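Interferon-activable protein 202 (Mus musculus, PDB 4L5R) binds double-stranded DNA without sequence specificity through its first HIN-200 domain and restrains AIM2 inflammasome activation, probably by sequestering cytosolic DNA. Local coordinates at residues P2-S7 against N29-K34; V154-E159 against F174-R179. All blocks are in the same frame, centred on the assembly; numbering follows the deposited sequence.

Contact 1 of 2, residues P2-S7 against N29-K34; sequences PKKNIS and NYKEGK. With nucleotides of chain C; nucleotides of chain B.
Two lysine ammonium groups, K4 NZ and K31 NZ, come within 4.4 Å of each other here, and water and acidic or amide oxygens sit around them. The contact lies at the DNA-facing edge of the HIN-200 domain's first OB fold, where the type II turn K3–I6 of the N-terminal arm meets the type I' turn K31–K34 that follows strand 17-30. K4 NZ bonds to N5 OD1 at 3.0 Å, standing above the carbonyl plane of the amide, and also forms a salt bridge with E35, which would offset the like charges. N5 ND2 is held by E35 as well, so one glutamate fixes both neighbours. From the other segment, the phenol oxygen Y30 OH packs on the amide carbon N5 CG at 3.5 Å, with the amide and ring planes 65° apart. Y30 reaches this point with its ring between the backbone N and carbonyl carbon (chi1 71°), and an edge-to-face contact with H192 packs the ring further. One water takes the place of a direct polar link, joining N5 O to Y30 OH; a second ties N5 OD1 to K31 NZ. Both DNA strands are met: the extended K31 chain lays CG 3.7 Å from OP1 of DT5 of chain B, whereas K3 NZ donates to OP1 of DG17 of chain C at 2.6 Å.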
ATOM      1  N   PRO A   2     -14.242 -11.033 -13.804  1.00 62.39           N
ATOM      2  CA  PRO A   2     -13.619 -11.483 -12.553  1.00 55.56           C
ATOM      3  C   PRO A   2     -12.297 -10.771 -12.249  1.00 48.43           C
ATOM      4  O   PRO A   2     -11.934 -10.651 -11.080  1.00 44.38           O
ATOM      5  CB  PRO A   2     -13.393 -12.983 -12.786  1.00 57.06           C
ATOM      6  CG  PRO A   2     -13.432 -13.163 -14.267  1.00 63.85           C
ATOM      7  CD  PRO A   2     -14.391 -12.127 -14.779  1.00 64.51           C
ATOM      8  N   LYS A   3     -11.595 -10.306 -13.279  1.00 46.08           N
ATOM      9  CA  LYS A   3     -10.308  -9.638 -13.080  1.00 45.25           C
ATOM     10  C   LYS A   3     -10.393  -8.110 -13.094  1.00 41.72           C
ATOM     11  O   LYS A   3      -9.366  -7.435 -13.153  1.00 40.37           O
ATOM     12  CB  LYS A   3      -9.287 -10.102 -14.125  1.00 52.78           C
ATOM     13  CG  LYS A   3      -8.381 -11.227 -13.653  1.00 61.34           C
ATOM     14  CD  LYS A   3      -6.941 -11.005 -14.113  1.00 59.91           C
ATOM     15  CE  LYS A   3      -5.977 -11.902 -13.345  1.00 53.41           C
ATOM     16  NZ  LYS A   3      -4.579 -11.826 -13.849  1.00 49.22           N
ATOM     17  N   LYS A   4     -11.607  -7.566 -13.052  1.00 48.68           N
ATOM     18  CA  LYS A   4     -11.808  -6.114 -13.089  1.00 52.14           C
ATOM     19  C   LYS A   4     -10.935  -5.402 -12.054  1.00 43.56           C
ATOM     20  O   LYS A   4     -10.945  -5.762 -10.873  1.00 36.99           O
ATOM     21  CB  LYS A   4     -13.280  -5.773 -12.840  1.00 55.17           C
ATOM     22  CG  LYS A   4     -13.837  -4.632 -13.689  1.00 66.19           C
ATOM     23  CD  LYS A   4     -13.113  -3.320 -13.449  1.00 67.55           C
ATOM     24  CE  LYS A   4     -13.745  -2.190 -14.261  1.00 72.94           C
ATOM     25  NZ  LYS A   4     -12.987  -0.905 -14.152  1.00 69.10           N
ATOM     26  N   ASN A   5     -10.186  -4.397 -12.510  1.00 36.33           N
ATOM     27  CA  ASN A   5      -9.324  -3.590 -11.649  1.00 34.52           C
ATOM     28  C   ASN A   5      -8.098  -4.292 -11.067  1.00 36.24           C
ATOM     29  O   ASN A   5      -7.277  -3.650 -10.404  1.00 35.99           O
ATOM     30  CB  ASN A   5     -10.126  -2.932 -10.523  1.00 39.55           C
ATOM     31  CG  ASN A   5     -11.010  -1.812 -11.025  1.00 51.00           C
ATOM     32  OD1 ASN A   5     -10.824  -1.309 -12.134  1.00 50.29           O
ATOM     33  ND2 ASN A   5     -11.977  -1.412 -10.210  1.00 56.47           N
ATOM     34  N   ILE A   6      -7.959  -5.593 -11.315  1.00 33.29           N
ATOM     35  CA  ILE A   6      -6.802  -6.334 -10.794  1.00 33.64           C
ATOM     36  C   ILE A   6      -5.538  -6.068 -11.615  1.00 37.99           C
ATOM     37  O   ILE A   6      -5.606  -5.879 -12.827  1.00 39.15           O
ATOM     38  CB  ILE A   6      -7.066  -7.854 -10.743  1.00 35.50           C
ATOM     39  CG1 ILE A   6      -8.277  -8.157  -9.861  1.00 35.19           C
ATOM     40  CG2 ILE A   6      -5.835  -8.601 -10.218  1.00 34.77           C
ATOM     41  CD1 ILE A   6      -8.105  -7.722  -8.415  1.00 32.93           C
ATOM     42  N   SER A   7      -4.383  -6.072 -10.956  1.00 36.39           N
ATOM     43  CA  SER A   7      -3.116  -5.797 -11.634  1.00 39.02           C
ATOM     44  C   SER A   7      -2.739  -6.886 -12.640  1.00 45.25           C
ATOM     45  O   SER A   7      -3.142  -8.042 -12.497  1.00 38.41           O
ATOM     46  CB  SER A   7      -1.986  -5.610 -10.616  1.00 29.63           C
ATOM     47  OG  SER A   7      -2.143  -4.397  -9.888  1.00 37.17           O
ATOM     48  N   ASN A  29     -10.538   8.000  -4.948  1.00 25.53           N
ATOM     49  CA  ASN A  29     -10.654   7.770  -6.380  1.00 26.17           C
ATOM     50  C   ASN A  29      -9.285   7.686  -7.066  1.00 29.84           C
ATOM     51  O   ASN A  29      -8.345   8.379  -6.689  1.00 29.34           O
ATOM     52  CB  ASN A  29     -11.509   8.867  -7.023  1.00 32.14           C
ATOM     53  CG  ASN A  29     -12.962   8.810  -6.575  1.00 40.08           C
ATOM     54  OD1 ASN A  29     -13.383   7.858  -5.911  1.00 40.38           O
ATOM     55  ND2 ASN A  29     -13.739   9.830  -6.949  1.00 46.83           N
ATOM     56  N   TYR A  30      -9.189   6.841  -8.085  1.00 35.80           N
ATOM     57  CA  TYR A  30      -7.991   6.790  -8.910  1.00 25.11           C
ATOM     58  C   TYR A  30      -8.427   6.552 -10.365  1.00 28.63           C
ATOM     59  O   TYR A  30      -9.627   6.552 -10.662  1.00 37.22           O
ATOM     60  CB  TYR A  30      -7.013   5.712  -8.394  1.00 27.45           C
ATOM     61  CG  TYR A  30      -7.507   4.307  -8.640  1.00 32.43           C
ATOM     62  CD1 TYR A  30      -8.527   3.763  -7.870  1.00 27.13           C
ATOM     63  CD2 TYR A  30      -6.990   3.545  -9.681  1.00 35.00           C
ATOM     64  CE1 TYR A  30      -9.003   2.485  -8.112  1.00 26.34           C
ATOM     65  CE2 TYR A  30      -7.449   2.279  -9.932  1.00 34.02           C
ATOM     66  CZ  TYR A  30      -8.458   1.751  -9.152  1.00 30.99           C
ATOM     67  OH  TYR A  30      -8.912   0.488  -9.429  1.00 32.44           O
ATOM     68  N   LYS A  31      -7.472   6.385 -11.277  1.00 33.45           N
ATOM     69  CA  LYS A  31      -7.803   6.215 -12.693  1.00 35.14           C
ATOM     70  C   LYS A  31      -8.628   7.395 -13.236  1.00 44.24           C
ATOM     71  O   LYS A  31      -9.658   7.208 -13.894  1.00 37.03           O
ATOM     72  CB  LYS A  31      -8.542   4.893 -12.919  1.00 41.46           C
ATOM     73  CG  LYS A  31      -8.258   4.257 -14.275  1.00 50.11           C
ATOM     74  CD  LYS A  31      -8.930   2.893 -14.416  1.00 45.65           C
ATOM     75  CE  LYS A  31      -8.750   2.334 -15.826  1.00 44.53           C
ATOM     76  NZ  LYS A  31      -9.636   1.157 -16.095  1.00 56.89           N
ATOM     77  N   GLU A  32      -8.157   8.607 -12.950  1.00 48.82           N
ATOM     78  CA  GLU A  32      -8.818   9.839 -13.385  1.00 55.97           C
ATOM     79  C   GLU A  32     -10.293   9.897 -12.992  1.00 53.97           C
ATOM     80  O   GLU A  32     -11.153  10.212 -13.815  1.00 52.23           O
ATOM     81  CB  GLU A  32      -8.661  10.036 -14.898  1.00 60.96           C
ATOM     82  CG  GLU A  32      -7.222  10.253 -15.348  1.00 57.16           C
ATOM     83  N   GLY A  33     -10.575   9.582 -11.732  1.00 49.67           N
ATOM     84  CA  GLY A  33     -11.914   9.701 -11.187  1.00 41.26           C
ATOM     85  C   GLY A  33     -12.878   8.569 -11.498  1.00 50.19           C
ATOM     86  O   GLY A  33     -14.041   8.627 -11.107  1.00 58.66           O
ATOM     87  N   LYS A  34     -12.398   7.532 -12.179  1.00 45.47           N
ATOM     88  CA  LYS A  34     -13.275   6.472 -12.670  1.00 39.37           C
ATOM     89  C   LYS A  34     -13.450   5.279 -11.717  1.00 39.79           C
ATOM     90  O   LYS A  34     -14.412   4.530 -11.840  1.00 44.38           O
ATOM     91  CB  LYS A  34     -12.786   5.966 -14.029  1.00 42.92           C
ATOM     92  CG  LYS A  34     -12.788   7.006 -15.135  1.00 47.35           C
ATOM     93  CD  LYS A  34     -12.601   6.333 -16.490  1.00 57.02           C
ATOM     94  CE  LYS A  34     -11.444   6.939 -17.270  1.00 62.32           C
ATOM     95  NZ  LYS A  34     -10.134   6.764 -16.575  1.00 60.21           N
TER
ATOM     96  P    DG C  17      -3.500 -10.845 -17.534  1.00 57.22           P
ATOM     97  OP1  DG C  17      -3.723 -10.907 -16.071  1.00 55.49           O
ATOM     98  OP2  DG C  17      -3.173 -12.071 -18.298  1.00 58.16           O
ATOM     99  O5'  DG C  17      -4.783 -10.191 -18.216  1.00 55.98           O
ATOM    100  C5'  DG C  17      -5.182  -8.903 -17.778  1.00 55.92           C
ATOM    101  C4'  DG C  17      -6.375  -8.445 -18.587  1.00 61.25           C
ATOM    102  O4'  DG C  17      -5.930  -7.768 -19.785  1.00 62.26           O
ATOM    103  C3'  DG C  17      -7.294  -9.580 -19.022  1.00 62.54           C
ATOM    104  O3'  DG C  17      -8.614  -9.161 -18.752  1.00 66.92           O
ATOM    105  C2'  DG C  17      -7.009  -9.737 -20.516  1.00 64.19           C
ATOM    106  C1'  DG C  17      -6.562  -8.332 -20.913  1.00 63.49           C
ATOM    107  N9   DG C  17      -5.605  -8.288 -22.016  1.00 62.80           N
ATOM    108  C8   DG C  17      -4.611  -9.193 -22.299  1.00 62.64           C
ATOM    109  N7   DG C  17      -3.913  -8.874 -23.353  1.00 57.75           N
ATOM    110  C5   DG C  17      -4.475  -7.683 -23.793  1.00 58.38           C
ATOM    111  C6   DG C  17      -4.137  -6.860 -24.898  1.00 54.98           C
ATOM    112  O6   DG C  17      -3.244  -7.033 -25.737  1.00 62.24           O
ATOM    113  N1   DG C  17      -4.964  -5.741 -24.985  1.00 56.45           N
ATOM    114  C2   DG C  17      -5.988  -5.460 -24.108  1.00 53.67           C
ATOM    115  N2   DG C  17      -6.684  -4.337 -24.331  1.00 60.89           N
ATOM    116  N3   DG C  17      -6.309  -6.218 -23.070  1.00 48.03           N
ATOM    117  C4   DG C  17      -5.517  -7.310 -22.977  1.00 54.93           C
TER
ATOM    118  P    DT B   5      -4.646   2.363 -15.408  1.00 50.15           P
ATOM    119  OP1  DT B   5      -5.287   1.985 -14.120  1.00 45.50           O
ATOM    120  OP2  DT B   5      -4.551   3.793 -15.792  1.00 48.52           O
ATOM    121  O5'  DT B   5      -3.153   1.784 -15.469  1.00 45.61           O
ATOM    122  C5'  DT B   5      -2.925   0.388 -15.369  1.00 44.53           C
ATOM    123  C4'  DT B   5      -1.471   0.084 -15.668  1.00 45.85           C
ATOM    124  O4'  DT B   5      -1.225   0.140 -17.093  1.00 43.05           O
ATOM    125  C3'  DT B   5      -0.466   1.034 -15.014  1.00 37.65           C
ATOM    126  O3'  DT B   5       0.180   0.293 -13.970  1.00 36.32           O
ATOM    127  C2'  DT B   5       0.484   1.432 -16.145  1.00 38.30           C
ATOM    128  C1'  DT B   5       0.153   0.407 -17.228  1.00 43.34           C
ATOM    129  N1   DT B   5       0.440   0.837 -18.629  1.00 42.45           N
ATOM    130  C2   DT B   5       1.257   0.032 -19.387  1.00 39.28           C
ATOM    131  O2   DT B   5       1.756  -1.007 -18.977  1.00 38.03           O
ATOM    132  N3   DT B   5       1.469   0.496 -20.656  1.00 37.24           N
ATOM    133  C4   DT B   5       0.984   1.641 -21.252  1.00 47.77           C
ATOM    134  O4   DT B   5       1.273   1.938 -22.413  1.00 50.44           O
ATOM    135  C5   DT B   5       0.133   2.439 -20.399  1.00 49.86           C
ATOM    136  C7   DT B   5      -0.468   3.712 -20.915  1.00 52.48           C
ATOM    137  C6   DT B   5      -0.095   2.005 -19.146  1.00 44.07           C
TER
HETATM  138  O   HOH W   1      -6.882  -1.095 -10.608  1.00 33.10           O
HETATM  139  O   HOH W   2      -9.103  -0.491 -14.070  1.00 51.71           O

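Contact 2 of 2, residues V154-E159 against F174-R179; sequences VVWDKE and FSFHLR. Unlike the reference sequence in segment 154-159: E159 (reference Lys). With nucleotides of chain B.
Strand 176-179 belongs to the second OB-fold sheet of the HIN-200 domain, and the chain turns a corner at S175, where the geometry fits a G1 beta bulge. From this bulge F176 turns its ring toward strand 151-156, whose segment runs at 128° to it with the axes 8.8 Å apart, so the two strands meet mainly through side chains. The ring's far end does the touching. F176 CE2 lies 3.5 Å from V154 CG1, the methyl branch set opposite the backbone N (chi1 178°), and F176 CZ approaches the six-membered edge of the W156 indole at CE3, 3.6 Å away and near the indole plane. V155 O adds a polar neighbour at the edge of the phenyl ring. W156 is steadied by K158 CB over one indole face and by a bond from NE1 to Q160 O. Further along the same strand, H177 and R179 grip one phosphate of chain B: H177 ND1 donates in its ring plane to OP1 of DG7 at 2.9 Å (164°), and R179 NE reaches OP2 of DG7 at 2.8 Å, with a weak second bond from NH2. Strand 141-146 packs against the cluster, F143 and I145 on V154 and I141 on W156, while strand 186-188 pairs with both strands 151-156 and 176-179.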
ATOM      1  N   VAL A 154      10.917  11.859  -4.406  1.00 23.81           N
ATOM      2  CA  VAL A 154       9.594  11.292  -4.638  1.00 23.44           C
ATOM      3  C   VAL A 154       8.890  12.139  -5.687  1.00 32.66           C
ATOM      4  O   VAL A 154       8.824  13.366  -5.560  1.00 31.60           O
ATOM      5  CB  VAL A 154       8.756  11.269  -3.349  1.00 19.37           C
ATOM      6  CG1 VAL A 154       7.352  10.717  -3.622  1.00 25.98           C
ATOM      7  CG2 VAL A 154       9.472  10.412  -2.268  1.00 24.94           C
ATOM      8  N   VAL A 155       8.394  11.477  -6.727  1.00 24.78           N
ATOM      9  CA  VAL A 155       7.648  12.119  -7.800  1.00 24.58           C
ATOM     10  C   VAL A 155       6.191  11.670  -7.804  1.00 29.13           C
ATOM     11  O   VAL A 155       5.891  10.501  -8.067  1.00 25.42           O
ATOM     12  CB  VAL A 155       8.301  11.848  -9.183  1.00 20.20           C
ATOM     13  CG1 VAL A 155       7.452  12.440 -10.315  1.00 28.01           C
ATOM     14  CG2 VAL A 155       9.736  12.437  -9.226  1.00 22.94           C
ATOM     15  N   TRP A 156       5.297  12.612  -7.507  1.00 24.85           N
ATOM     16  CA  TRP A 156       3.853  12.396  -7.569  1.00 24.19           C
ATOM     17  C   TRP A 156       3.333  13.038  -8.854  1.00 26.36           C
ATOM     18  O   TRP A 156       3.352  14.272  -9.013  1.00 32.05           O
ATOM     19  CB  TRP A 156       3.188  12.985  -6.318  1.00 26.53           C
ATOM     20  CG  TRP A 156       1.681  12.998  -6.328  1.00 30.61           C
ATOM     21  CD1 TRP A 156       0.870  14.043  -6.693  1.00 29.16           C
ATOM     22  CD2 TRP A 156       0.802  11.928  -5.935  1.00 27.33           C
ATOM     23  NE1 TRP A 156      -0.448  13.689  -6.549  1.00 28.82           N
ATOM     24  CE2 TRP A 156      -0.518  12.394  -6.095  1.00 24.53           C
ATOM     25  CE3 TRP A 156       1.004  10.626  -5.470  1.00 25.80           C
ATOM     26  CZ2 TRP A 156      -1.626  11.607  -5.797  1.00 26.18           C
ATOM     27  CZ3 TRP A 156      -0.112   9.831  -5.185  1.00 23.90           C
ATOM     28  CH2 TRP A 156      -1.405  10.329  -5.348  1.00 29.66           C
ATOM     29  N   ASP A 157       2.896  12.175  -9.770  1.00 31.23           N
ATOM     30  CA  ASP A 157       2.646  12.509 -11.168  1.00 41.52           C
ATOM     31  C   ASP A 157       1.161  12.614 -11.467  1.00 36.58           C
ATOM     32  O   ASP A 157       0.774  13.016 -12.564  1.00 39.90           O
ATOM     33  CB  ASP A 157       3.217  11.391 -12.045  1.00 52.02           C
ATOM     34  CG  ASP A 157       4.132  11.904 -13.126  1.00 55.86           C
ATOM     35  OD1 ASP A 157       4.662  13.020 -12.964  1.00 70.43           O
ATOM     36  OD2 ASP A 157       4.330  11.185 -14.129  1.00 59.51           O
ATOM     37  N   LYS A 158       0.327  12.207 -10.512  1.00 30.82           N
ATOM     38  CA  LYS A 158      -1.112  12.259 -10.707  1.00 41.70           C
ATOM     39  C   LYS A 158      -1.550  13.719 -10.798  1.00 47.26           C
ATOM     40  O   LYS A 158      -1.127  14.555  -9.995  1.00 41.75           O
ATOM     41  CB  LYS A 158      -1.843  11.535  -9.574  1.00 38.75           C
ATOM     42  CG  LYS A 158      -1.625  10.013  -9.550  1.00 34.71           C
ATOM     43  CD  LYS A 158      -2.444   9.346  -8.434  1.00 36.08           C
ATOM     44  CE  LYS A 158      -2.474   7.833  -8.577  1.00 35.67           C
ATOM     45  NZ  LYS A 158      -3.355   7.143  -7.543  1.00 34.94           N
ATOM     46  N   GLU A 159      -2.372  14.028 -11.796  1.00 60.28           N
ATOM     47  CA  GLU A 159      -2.927  15.369 -11.925  1.00 66.93           C
ATOM     48  C   GLU A 159      -3.978  15.530 -10.840  1.00 67.03           C
ATOM     49  O   GLU A 159      -5.166  15.296 -11.066  1.00 81.51           O
ATOM     50  CB  GLU A 159      -3.537  15.585 -13.311  1.00 67.57           C
ATOM     51  N   PHE A 174       2.134   5.051   0.003  1.00 20.71           N
ATOM     52  CA  PHE A 174       1.581   3.743  -0.309  1.00 22.63           C
ATOM     53  C   PHE A 174       1.775   3.439  -1.791  1.00 23.33           C
ATOM     54  O   PHE A 174       1.366   4.222  -2.664  1.00 23.10           O
ATOM     55  CB  PHE A 174       0.062   3.650   0.010  1.00 20.91           C
ATOM     56  CG  PHE A 174      -0.293   3.971   1.442  1.00 22.21           C
ATOM     57  CD1 PHE A 174      -0.181   5.270   1.926  1.00 19.98           C
ATOM     58  CD2 PHE A 174      -0.740   2.979   2.294  1.00 22.96           C
ATOM     59  CE1 PHE A 174      -0.520   5.574   3.238  1.00 22.21           C
ATOM     60  CE2 PHE A 174      -1.079   3.266   3.610  1.00 23.45           C
ATOM     61  CZ  PHE A 174      -0.976   4.563   4.082  1.00 20.82           C
ATOM     62  N   SER A 175       2.378   2.280  -2.062  1.00 18.91           N
ATOM     63  CA  SER A 175       2.472   1.723  -3.415  1.00 19.98           C
ATOM     64  C   SER A 175       3.137   2.689  -4.402  1.00 20.68           C
ATOM     65  O   SER A 175       2.602   2.975  -5.477  1.00 26.19           O
ATOM     66  CB  SER A 175       1.088   1.297  -3.923  1.00 25.03           C
ATOM     67  OG  SER A 175       1.170   0.602  -5.160  1.00 26.43           O
ATOM     68  N   PHE A 176       4.299   3.200  -4.029  1.00 18.80           N
ATOM     69  CA  PHE A 176       5.123   3.945  -4.972  1.00 23.17           C
ATOM     70  C   PHE A 176       6.048   2.992  -5.721  1.00 33.55           C
ATOM     71  O   PHE A 176       6.325   1.904  -5.242  1.00 28.32           O
ATOM     72  CB  PHE A 176       5.907   5.041  -4.249  1.00 24.43           C
ATOM     73  CG  PHE A 176       5.144   6.335  -4.154  1.00 23.81           C
ATOM     74  CD1 PHE A 176       4.028   6.434  -3.338  1.00 21.33           C
ATOM     75  CD2 PHE A 176       5.523   7.433  -4.906  1.00 26.52           C
ATOM     76  CE1 PHE A 176       3.296   7.610  -3.257  1.00 26.31           C
ATOM     77  CE2 PHE A 176       4.800   8.622  -4.829  1.00 26.52           C
ATOM     78  CZ  PHE A 176       3.694   8.709  -4.000  1.00 22.75           C
ATOM     79  N   HIS A 177       6.515   3.396  -6.897  1.00 25.15           N
ATOM     80  CA  HIS A 177       7.330   2.512  -7.715  1.00 23.04           C
ATOM     81  C   HIS A 177       8.797   2.942  -7.704  1.00 23.51           C
ATOM     82  O   HIS A 177       9.116   4.087  -8.021  1.00 24.85           O
ATOM     83  CB  HIS A 177       6.796   2.490  -9.148  1.00 20.09           C
ATOM     84  CG  HIS A 177       5.375   2.020  -9.253  1.00 26.12           C
ATOM     85  ND1 HIS A 177       4.959   1.138 -10.224  1.00 29.50           N
ATOM     86  CD2 HIS A 177       4.277   2.317  -8.520  1.00 32.08           C
ATOM     87  CE1 HIS A 177       3.666   0.899 -10.078  1.00 28.96           C
ATOM     88  NE2 HIS A 177       3.228   1.602  -9.049  1.00 30.06           N
ATOM     89  N   LEU A 178       9.693   2.033  -7.333  1.00 22.84           N
ATOM     90  CA  LEU A 178      11.120   2.340  -7.433  1.00 25.60           C
ATOM     91  C   LEU A 178      11.535   2.416  -8.902  1.00 27.09           C
ATOM     92  O   LEU A 178      11.301   1.478  -9.663  1.00 29.04           O
ATOM     93  CB  LEU A 178      11.960   1.270  -6.723  1.00 25.93           C
ATOM     94  CG  LEU A 178      13.474   1.507  -6.815  1.00 26.52           C
ATOM     95  CD1 LEU A 178      13.886   2.800  -6.142  1.00 25.41           C
ATOM     96  CD2 LEU A 178      14.242   0.310  -6.217  1.00 30.62           C
ATOM     97  N   ARG A 179      12.148   3.536  -9.295  1.00 27.14           N
ATOM     98  CA  ARG A 179      12.732   3.675 -10.626  1.00 35.27           C
ATOM     99  C   ARG A 179      14.246   3.900 -10.504  1.00 36.11           C
ATOM    100  O   ARG A 179      14.720   4.491  -9.540  1.00 29.97           O
ATOM    101  CB  ARG A 179      12.065   4.819 -11.417  1.00 33.30           C
ATOM    102  CG  ARG A 179      10.629   4.483 -11.879  1.00 27.63           C
ATOM    103  CD  ARG A 179      10.052   5.554 -12.815  1.00 30.81           C
ATOM    104  NE  ARG A 179       8.654   5.269 -13.140  1.00 31.82           N
ATOM    105  CZ  ARG A 179       7.908   6.002 -13.960  1.00 35.06           C
ATOM    106  NH1 ARG A 179       8.427   7.067 -14.556  1.00 35.13           N
ATOM    107  NH2 ARG A 179       6.645   5.664 -14.190  1.00 35.88           N
TER
ATOM    108  P    DG B   7       7.337   1.586 -13.029  1.00 31.06           P
ATOM    109  OP1  DG B   7       6.910   0.435 -12.206  1.00 29.13           O
ATOM    110  OP2  DG B   7       7.207   2.970 -12.509  1.00 29.88           O
ATOM    111  O5'  DG B   7       8.874   1.423 -13.448  1.00 32.33           O
ATOM    112  C5'  DG B   7       9.353   0.127 -13.809  1.00 35.26           C
ATOM    113  C4'  DG B   7      10.366   0.238 -14.935  1.00 41.85           C
ATOM    114  O4'  DG B   7       9.698   0.522 -16.191  1.00 38.85           O
ATOM    115  C3'  DG B   7      11.428   1.316 -14.742  1.00 39.34           C
ATOM    116  O3'  DG B   7      12.672   0.726 -15.049  1.00 37.22           O
ATOM    117  C2'  DG B   7      11.060   2.410 -15.740  1.00 31.55           C
ATOM    118  C1'  DG B   7      10.370   1.600 -16.826  1.00 39.78           C
ATOM    119  N9   DG B   7       9.393   2.368 -17.593  1.00 39.50           N
ATOM    120  C8   DG B   7       8.224   2.937 -17.142  1.00 36.05           C
ATOM    121  N7   DG B   7       7.564   3.563 -18.083  1.00 38.20           N
ATOM    122  C5   DG B   7       8.339   3.398 -19.225  1.00 35.35           C
ATOM    123  C6   DG B   7       8.140   3.845 -20.559  1.00 35.26           C
ATOM    124  O6   DG B   7       7.198   4.509 -21.024  1.00 38.33           O
ATOM    125  N1   DG B   7       9.183   3.449 -21.396  1.00 44.15           N
ATOM    126  C2   DG B   7      10.277   2.715 -20.993  1.00 45.11           C
ATOM    127  N2   DG B   7      11.193   2.422 -21.921  1.00 46.14           N
ATOM    128  N3   DG B   7      10.468   2.286 -19.757  1.00 37.44           N
ATOM    129  C4   DG B   7       9.468   2.665 -18.931  1.00 37.34           C
ATOM    130  P    DG B   6       1.115   1.034 -12.897  1.00 36.22           P
ATOM    131  OP1  DG B   6       1.299   0.111 -11.749  1.00 35.59           O
ATOM    132  OP2  DG B   6       0.588   2.400 -12.680  1.00 37.50           O
ATOM    133  O5'  DG B   6       2.520   1.169 -13.656  1.00 37.43           O
ATOM    134  C5'  DG B   6       3.294  -0.007 -13.897  1.00 35.37           C
ATOM    135  C4'  DG B   6       4.452   0.328 -14.813  1.00 35.77           C
ATOM    136  O4'  DG B   6       3.973   0.420 -16.186  1.00 33.46           O
ATOM    137  C3'  DG B   6       5.141   1.657 -14.486  1.00 37.79           C
ATOM    138  O3'  DG B   6       6.560   1.500 -14.434  1.00 38.18           O
ATOM    139  C2'  DG B   6       4.787   2.522 -15.688  1.00 30.72           C
ATOM    140  C1'  DG B   6       4.791   1.418 -16.738  1.00 37.31           C
ATOM    141  N9   DG B   6       4.401   1.888 -18.066  1.00 36.81           N
ATOM    142  C8   DG B   6       3.406   2.768 -18.423  1.00 41.50           C
ATOM    143  N7   DG B   6       3.369   3.010 -19.708  1.00 40.37           N
ATOM    144  C5   DG B   6       4.413   2.253 -20.225  1.00 38.76           C
ATOM    145  C6   DG B   6       4.870   2.099 -21.553  1.00 40.41           C
ATOM    146  O6   DG B   6       4.420   2.625 -22.578  1.00 42.42           O
ATOM    147  N1   DG B   6       5.963   1.232 -21.623  1.00 37.36           N
ATOM    148  C2   DG B   6       6.533   0.595 -20.543  1.00 40.69           C
ATOM    149  N2   DG B   6       7.579  -0.211 -20.781  1.00 35.96           N
ATOM    150  N3   DG B   6       6.107   0.725 -19.298  1.00 40.92           N
ATOM    151  C4   DG B   6       5.053   1.563 -19.223  1.00 37.39           C
ATOM    152  P    DT B   8      14.041   1.516 -14.775  1.00 37.26           P
ATOM    153  OP1  DT B   8      15.071   0.517 -14.396  1.00 40.35           O
ATOM    154  OP2  DT B   8      13.751   2.677 -13.908  1.00 35.19           O
ATOM    155  O5'  DT B   8      14.407   2.140 -16.198  1.00 44.22           O
ATOM    156  C5'  DT B   8      14.618   1.280 -17.300  1.00 38.22           C
ATOM    157  C4'  DT B   8      15.036   2.114 -18.494  1.00 41.51           C
ATOM    158  O4'  DT B   8      13.884   2.772 -19.061  1.00 41.74           O
ATOM    159  C3'  DT B   8      16.062   3.206 -18.208  1.00 42.38           C
ATOM    160  O3'  DT B   8      17.196   2.909 -19.008  1.00 45.31           O
ATOM    161  C2'  DT B   8      15.387   4.525 -18.608  1.00 36.91           C
ATOM    162  C1'  DT B   8      14.268   4.045 -19.530  1.00 40.47           C
ATOM    163  N1   DT B   8      13.000   4.820 -19.535  1.00 41.09           N
ATOM    164  C2   DT B   8      12.541   5.311 -20.738  1.00 39.82           C
ATOM    165  O2   DT B   8      13.127   5.164 -21.795  1.00 41.61           O
ATOM    166  N3   DT B   8      11.353   5.986 -20.657  1.00 39.94           N
ATOM    167  C4   DT B   8      10.587   6.217 -19.532  1.00 41.50           C
ATOM    168  O4   DT B   8       9.530   6.840 -19.598  1.00 37.25           O
ATOM    169  C5   DT B   8      11.122   5.675 -18.305  1.00 37.89           C
ATOM    170  C7   DT B   8      10.391   5.859 -17.004  1.00 37.36           C
ATOM    171  C6   DT B   8      12.284   5.002 -18.368  1.00 36.91           C
TER

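Overall arrangement
Contact 1 comes first along the chain and closes before contact 2 opens; their centres are about 17 Å apart. They belong to different sheets, the first built around strand 17-30 and the second around strand 124-136, so each samples one of the two OB folds of the same HIN-200 domain. The two places touch directly, with K158 NZ packing 4.0 Å from Y30 CB. Both also reach the bound duplex: segment 29-34 and strand 176-179 approach phosphates of chain B, while segment 2-7 takes hold of chain C. The domain thus contacts both DNA strands largely through their sugar-phosphate backbones, in keeping with electrostatic, non-specific recognition.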